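Local coordinates for protein putative monooxygenase (Fusobacterium nucleatum subsp. nucleatum, PDB 3MCS) that is probably a monooxygenase of the antibiotic biosynthesis monooxygenase family, though its substrate and reaction are not established, at residues A[131-136]-A[187-192]; A[152-155]-A[161-164]. One frame throughout, in Å; residues are numbered along the deposited sequence. Where two conformers were deposited one is given.

Overall arrangement
Both contacts lie in the second of two antibiotic biosynthesis monooxygenase modules in this chain, each related to the dimeric alpha/beta barrels. Interaction 1 joins helix 127-143 to the end of helix 181-190 on the outside of the sheet; interaction 2 pairs strands 147-155 and 161-168 within it. Their centres are about 13 Å apart. Along the chain, the hairpin of 152-155 and 161-164 is nested inside the loop that 131-136 and 187-192 close. The two meet directly: Ala131 and Ile134 of the helix pack on Trp162, and Ile134 also touches Leu152. Helix 127-143 thus takes part in both contacts, packing on the hairpin with one side and meeting helix 181-190 with another.

Interaction 1 of 2, residues A[131-136]-A[187-192]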
# COMPACT_ATOMS: atom_id res chain seq x y z
N ALA A 131 0.24 17.50 7.62
CA ALA A 131 0.13 17.16 6.21
C ALA A 131 1.35 17.64 5.45
O ALA A 131 2.00 16.89 4.74
CB ALA A 131 -1.16 17.74 5.60
N GLU A 132 1.71 18.90 5.63
CA GLU A 132 2.86 19.42 4.91
C GLU A 132 4.15 18.74 5.36
O GLU A 132 5.05 18.54 4.54
CB GLU A 132 2.93 20.96 5.05
CG GLU A 132 1.70 21.67 4.43
CD GLU A 132 1.52 21.36 2.92
OE1 GLU A 132 2.41 21.77 2.12
OE2 GLU A 132 0.50 20.72 2.53
N ILE A 133 4.21 18.36 6.64
CA ILE A 133 5.40 17.70 7.17
C ILE A 133 5.60 16.31 6.56
O ILE A 133 6.66 16.01 6.00
CB ILE A 133 5.37 17.60 8.71
CG1 ILE A 133 5.48 19.01 9.34
CG2 ILE A 133 6.51 16.73 9.19
CD1 ILE A 133 5.33 19.09 10.87
N ILE A 134 4.59 15.47 6.63
CA ILE A 134 4.74 14.12 6.12
C ILE A 134 4.95 14.13 4.62
O ILE A 134 5.74 13.34 4.12
CB ILE A 134 3.55 13.19 6.51
CG1 ILE A 134 3.90 11.74 6.20
CG2 ILE A 134 2.23 13.62 5.81
CD1 ILE A 134 2.91 10.74 6.74
N LYS A 135 4.28 15.03 3.90
CA LYS A 135 4.46 15.10 2.44
C LYS A 135 5.94 15.24 2.10
O LYS A 135 6.43 14.52 1.25
CB LYS A 135 3.67 16.25 1.81
CG LYS A 135 2.15 16.02 1.62
CD LYS A 135 1.48 17.34 1.23
CE LYS A 135 -0.03 17.25 1.08
NZ LYS A 135 -0.58 18.60 0.83
N ASN A 136 6.63 16.15 2.80
CA ASN A 136 8.06 16.42 2.59
C ASN A 136 8.91 15.21 2.89
O ASN A 136 9.77 14.83 2.10
CB ASN A 136 8.53 17.59 3.47
CG ASN A 136 7.91 18.92 3.08
OD1 ASN A 136 7.85 19.28 1.90
ND2 ASN A 136 7.50 19.68 4.09
N ILE A 187 10.04 11.99 13.67
CA ILE A 187 9.38 11.27 14.75
C ILE A 187 9.28 12.20 15.97
O ILE A 187 8.21 12.39 16.55
CB ILE A 187 10.13 9.94 15.08
CG1 ILE A 187 9.95 8.93 13.92
CG2 ILE A 187 9.65 9.32 16.39
CD1 ILE A 187 8.49 8.48 13.67
N THR A 188 10.40 12.80 16.35
CA THR A 188 10.43 13.71 17.49
C THR A 188 9.45 14.89 17.34
O THR A 188 8.64 15.14 18.23
CB THR A 188 11.86 14.25 17.73
OG1 THR A 188 12.69 13.18 18.22
CG2 THR A 188 11.85 15.43 18.72
N GLN A 189 9.51 15.56 16.19
CA GLN A 189 8.66 16.70 15.88
C GLN A 189 7.14 16.44 15.91
O GLN A 189 6.38 17.29 16.39
CB GLN A 189 9.05 17.24 14.49
CG GLN A 189 8.21 18.42 13.95
CD GLN A 189 8.69 18.93 12.59
OE1 GLN A 189 9.45 18.26 11.90
NE2 GLN A 189 8.23 20.12 12.21
N THR A 190 6.70 15.30 15.38
CA THR A 190 5.27 14.97 15.28
C THR A 190 4.74 14.10 16.41
O THR A 190 3.56 13.78 16.42
CB THR A 190 4.95 14.24 13.93
OG1 THR A 190 5.68 13.01 13.84
CG2 THR A 190 5.30 15.10 12.74
N LYS A 191 5.58 13.75 17.38
CA LYS A 191 5.20 12.86 18.49
C LYS A 191 3.85 13.20 19.12
O LYS A 191 2.97 12.33 19.23
CB LYS A 191 6.28 12.85 19.58
N ASP A 192 3.67 14.46 19.50
CA ASP A 192 2.45 14.89 20.20
C ASP A 192 1.31 15.24 19.25
O ASP A 192 0.22 15.59 19.71
CB ASP A 192 2.76 16.07 21.13
CG ASP A 192 3.78 15.71 22.21
OD1 ASP A 192 3.66 14.60 22.79
OD2 ASP A 192 4.69 16.52 22.47
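A small, mainly apolar helix-to-helix contact joins helix 127-143 to the C-terminal end of helix 181-190, in the helical layer outside the beta-sheet. Ile133 carries one side of it by itself, using its two branches on different partners. Its CD1 ends 3.4 Å from Gln189 NE2, the two side chains meeting head-on across the gap, while CG2 lies 4.1 Å from Thr190 CG2, the two methyls passing alongside one another with their side chains running in opposite senses. With CG1 anti to the carbonyl carbon (chi1 -67°) and CD1 extended beyond it, Ile133 spans the distance to the amide. Gln189, with CG anti to its backbone N and an extended chain, carries its amide out to Ile133 CD1, and NE2 lies against that methyl on the solvent-exposed side of the contact. No hydrogen bond links the segments. Thr190 offers its methyl to Ile133, whereas its OG1 is hydrogen-bonded to Tyr186 O, one turn back in its own helix, which satisfies the hydroxyl of this buried residue. On helix 127-143, Lys135 touches Gln100 and Ile101 of strand 91-104, so this helix packs on the sheet and also meets helix 181-190.

Interaction 2 of 2, residues A[152-155]-A[161-164]; sequences LGTD and KWCL
The antiparallel beta hairpin of strands 147-155 and 161-168 is joined here close to its turn, in the second ferredoxin-like module of the dimeric alpha/beta-barrel type. Gly153 and Cys163 form a hydrogen-bonded pair: Gly153 N donates to Cys163 O at 3.1 Å, and Cys163 N returns a nearly straight bond to Gly153 O (2.8 Å, N-H...O 171°). Nearer the turn, Asp155 N reaches Lys161 O at 3.0 Å. Leu152 with Leu164 and Thr154 with Trp162 are the flanking non-hydrogen-bonded pairs, and their four side chains share one face of the sheet. On that face the Thr154 methyl lies over the indole: CG2 is 3.3 Å from the centroid of the six-membered ring of Trp162 and 8° off its normal, a CH-pi contact. The threonine torsion (chi1 57°) turns CG2 anti to the carbonyl carbon, which brings the methyl to the ring. Leu152 meets the same indole differently, its CD1 lying at the ring edge 3.7 Å from Trp162 CE3, while its CB touches Leu164 CD1 at 3.9 Å. Beside the turn, Asp155 and Lys161 run alongside each other with their CB atoms 4.0 Å apart, but their charged ends part: Lys161 forms a salt bridge with Asp121 and Asp155 one with Arg157. The indole is fixed at its nitrogen by a hydrogen bond from NE1 to Asp127 OD1, and its ring also meets that of Phe130. Helix 127-143 covers this face, Val138 touching Leu152, while backbone bonds extend the sheet from 152-155 to strand 91-104 and from 161-164 to strand 114-122.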
# COMPACT_ATOMS: atom_id res chain seq x y z
N LEU A 152 1.34 7.70 -0.49
CA LEU A 152 0.87 8.41 0.70
C LEU A 152 -0.48 9.04 0.43
O LEU A 152 -0.64 9.77 -0.56
CB LEU A 152 1.85 9.53 1.07
CG LEU A 152 1.45 10.45 2.24
CD1 LEU A 152 1.44 9.70 3.58
CD2 LEU A 152 2.39 11.61 2.31
N GLY A 153 -1.44 8.78 1.30
CA GLY A 153 -2.77 9.35 1.14
C GLY A 153 -3.59 9.35 2.41
O GLY A 153 -3.13 8.88 3.45
N THR A 154 -4.80 9.89 2.32
CA THR A 154 -5.69 9.98 3.47
C THR A 154 -6.96 9.17 3.21
O THR A 154 -7.46 9.11 2.10
CB THR A 154 -6.01 11.45 3.78
OG1 THR A 154 -6.60 12.09 2.64
CG2 THR A 154 -4.73 12.20 4.15
N ASP A 155 -7.46 8.52 4.24
CA ASP A 155 -8.63 7.70 4.09
C ASP A 155 -9.83 8.61 3.72
O ASP A 155 -9.98 9.71 4.27
CB ASP A 155 -8.86 6.89 5.37
CG ASP A 155 -9.93 5.82 5.20
OD1 ASP A 155 -11.00 6.12 4.64
OD2 ASP A 155 -9.71 4.68 5.65
N LYS A 161 -6.73 10.28 8.96
CA LYS A 161 -6.12 8.96 8.94
C LYS A 161 -5.21 8.86 7.73
O LYS A 161 -5.69 8.64 6.63
CB LYS A 161 -7.22 7.92 8.87
CG LYS A 161 -6.85 6.46 9.14
CD LYS A 161 -8.15 5.62 9.28
CE LYS A 161 -8.06 4.47 10.29
NZ LYS A 161 -8.07 4.93 11.71
N TRP A 162 -3.92 9.05 7.92
CA TRP A 162 -2.96 8.93 6.82
C TRP A 162 -2.49 7.48 6.63
O TRP A 162 -2.25 6.79 7.61
CB TRP A 162 -1.77 9.83 7.08
CG TRP A 162 -2.13 11.24 7.04
CD1 TRP A 162 -2.77 11.95 8.01
CD2 TRP A 162 -1.87 12.15 5.97
NE1 TRP A 162 -2.94 13.25 7.61
CE2 TRP A 162 -2.39 13.41 6.36
CE3 TRP A 162 -1.25 12.03 4.72
CZ2 TRP A 162 -2.33 14.53 5.54
CZ3 TRP A 162 -1.17 13.16 3.91
CH2 TRP A 162 -1.72 14.39 4.33
N CYS A 163 -2.35 7.05 5.38
CA CYS A 163 -1.93 5.70 5.03
C CYS A 163 -0.72 5.74 4.16
O CYS A 163 -0.76 6.35 3.08
CB CYS A 163 -3.02 4.97 4.25
SG CYS A 163 -4.57 4.76 5.17
N LEU A 164 0.35 5.05 4.59
CA LEU A 164 1.62 5.03 3.85
C LEU A 164 2.08 3.62 3.50
O LEU A 164 2.37 2.82 4.38
CB LEU A 164 2.71 5.72 4.68
CG LEU A 164 4.05 5.82 3.96
CD1 LEU A 164 3.86 6.68 2.71
CD2 LEU A 164 5.17 6.39 4.86